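Local coordinates for protein particle-associated lyase (Acinetobacter bacteriophage AP22, PDB 4Y9V) that binds the capsular polysaccharide of Acinetobacter baumannii and, as the phage tailspike, probably degrades it as a lyase, at residues N274-Y278 with G279-S283. Numbering follows the deposited sequence.
With 49S (2-acetamido-2-deoxy-beta-D-mannopyranuronic acid), chain B; SO4 (sulfate ion), chain K.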
# COMPACT_ATOMS: atom_id res chain seq x y z
N ASN A 274 10.55 -15.63 -29.08
CA ASN A 274 11.65 -14.91 -29.66
C ASN A 274 12.36 -14.14 -28.54
O ASN A 274 12.24 -14.48 -27.36
CB ASN A 274 11.18 -14.09 -30.88
CG ASN A 274 10.12 -13.06 -30.56
OD1 ASN A 274 10.29 -12.22 -29.65
ND2 ASN A 274 9.03 -13.07 -31.29
N THR A 275 13.10 -13.07 -28.85
CA THR A 275 13.82 -12.32 -27.85
C THR A 275 12.93 -11.39 -27.03
O THR A 275 13.39 -10.87 -25.98
CB THR A 275 15.00 -11.52 -28.51
OG1 THR A 275 14.49 -10.73 -29.62
CG2 THR A 275 16.09 -12.44 -28.98
N LEU A 276 11.71 -11.12 -27.47
CA LEU A 276 10.80 -10.24 -26.76
C LEU A 276 9.59 -11.07 -26.32
O LEU A 276 9.65 -11.80 -25.35
CB LEU A 276 10.47 -8.97 -27.54
CG LEU A 276 11.57 -7.87 -27.60
CD1 LEU A 276 12.72 -8.25 -28.50
CD2 LEU A 276 10.96 -6.53 -28.01
N ASN A 277 8.46 -10.91 -27.06
CA ASN A 277 7.15 -11.47 -26.74
C ASN A 277 6.56 -10.82 -25.48
O ASN A 277 6.43 -11.42 -24.43
CB ASN A 277 7.12 -12.99 -26.51
CG ASN A 277 7.72 -13.81 -27.62
OD1 ASN A 277 8.83 -14.31 -27.45
ND2 ASN A 277 6.99 -14.00 -28.70
N TYR A 278 6.21 -9.53 -25.64
CA TYR A 278 5.76 -8.73 -24.51
C TYR A 278 4.32 -8.28 -24.76
O TYR A 278 3.96 -7.89 -25.87
CB TYR A 278 6.65 -7.50 -24.34
CG TYR A 278 8.12 -7.81 -24.16
CD1 TYR A 278 8.58 -8.98 -23.59
CD2 TYR A 278 9.07 -6.88 -24.54
CE1 TYR A 278 9.95 -9.20 -23.40
CE2 TYR A 278 10.43 -7.08 -24.31
CZ TYR A 278 10.87 -8.24 -23.74
OH TYR A 278 12.22 -8.37 -23.55
N GLY A 279 3.47 -8.33 -23.73
CA GLY A 279 2.12 -7.78 -23.90
C GLY A 279 2.18 -6.26 -24.06
O GLY A 279 1.82 -5.71 -25.10
N ILE A 280 2.65 -5.62 -23.00
CA ILE A 280 3.04 -4.23 -23.01
C ILE A 280 4.55 -4.17 -22.75
O ILE A 280 5.03 -4.81 -21.83
CB ILE A 280 2.32 -3.41 -21.90
CG1 ILE A 280 0.82 -3.48 -22.08
CG2 ILE A 280 2.82 -1.96 -21.91
CD1 ILE A 280 0.02 -2.87 -20.96
N GLN A 281 5.26 -3.39 -23.57
CA GLN A 281 6.64 -3.03 -23.27
C GLN A 281 6.69 -1.57 -22.87
O GLN A 281 6.30 -0.69 -23.65
CB GLN A 281 7.59 -3.31 -24.44
CG GLN A 281 9.06 -3.15 -24.00
CD GLN A 281 10.06 -3.45 -25.09
OE1 GLN A 281 9.72 -3.41 -26.26
NE2 GLN A 281 11.30 -3.73 -24.70
N ILE A 282 7.17 -1.33 -21.67
CA ILE A 282 7.48 0.04 -21.20
C ILE A 282 8.97 0.19 -21.47
O ILE A 282 9.78 -0.47 -20.83
CB ILE A 282 7.08 0.17 -19.71
CG1 ILE A 282 5.58 -0.03 -19.53
CG2 ILE A 282 7.54 1.53 -19.20
CD1 ILE A 282 5.14 -0.18 -18.09
N SER A 283 9.29 0.97 -22.51
CA SER A 283 10.64 1.14 -23.02
C SER A 283 11.18 2.50 -22.63
O SER A 283 10.72 3.51 -23.16
CB SER A 283 10.66 0.99 -24.53
OG SER A 283 10.38 -0.33 -24.91
C8 49S B . 15.95 -3.97 -22.05
C7 49S B . 14.93 -4.68 -22.91
O7 49S B . 13.70 -4.52 -22.71
N2 49S B . 15.41 -5.49 -23.87
C2 49S B . 14.57 -6.29 -24.73
C3 49S B . 14.48 -5.74 -26.15
O3 49S B . 13.96 -4.41 -26.15
C1 49S B . 15.12 -7.71 -24.80
O1 49S B . 15.28 -8.27 -23.53
O5 49S B . 16.43 -7.67 -25.37
C5 49S B . 16.38 -7.27 -26.75
C6 49S B . 17.77 -7.38 -27.32
O6A 49S B . 18.74 -6.95 -26.64
O6B 49S B . 17.87 -7.88 -28.47
C4 49S B . 15.82 -5.85 -26.87
O4 49S B . 15.72 -5.68 -28.28
S SO4 K . 14.17 -10.87 -21.17
O1 SO4 K . 15.29 -9.96 -21.24
O2 SO4 K . 13.82 -11.12 -19.76
O3 SO4 K . 14.60 -12.12 -21.82
O4 SO4 K . 12.94 -10.39 -21.86
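Q281 lays its carboxamide along the CD2-CE2 edge of the Y278 ring, with Y278 CE2 3.5 Å from Q281 NE2 and the ring and amide planes 70° apart. L276 adds a methyl beside the same amide, its CD2 3.8 Å from Q281 OE1, while L276 CA lies 3.6 Å above one face of the Y278 ring, offset toward the rim. The extended glutamine chain, CG anti to the backbone N (chi1 -170°), carries NE2 to the N-acetylmannosaminuronic acid 49S: it donates to O3 of 49S at 3.1 Å with an N-H...O angle of 158°, and only weakly to the acetamido O7 of 49S. OE1 accepts from NE of R253 on strand 250-255, a bond that would hold the amide with NE2 turned to the sugar. At the far end of the ring, Y278 OH is gripped twice, accepting from O1 of 49S and donating to O4 of the sulfate at 2.7 Å; R166, R299 and H300 also bind this anion, probably from the crystallisation liquor. Behind this shell, N274 OD1 accepts from L276 N at 2.8 Å, closing an Asx turn within the loop, and N274 N donates to N277 OD1 at 2.7 Å. The chain turns a corner at G279 and I280. T275, L276, Y278 and Q281 line a glycan-binding pocket on the parallel beta-helix of a pectin lyase-like tailspike.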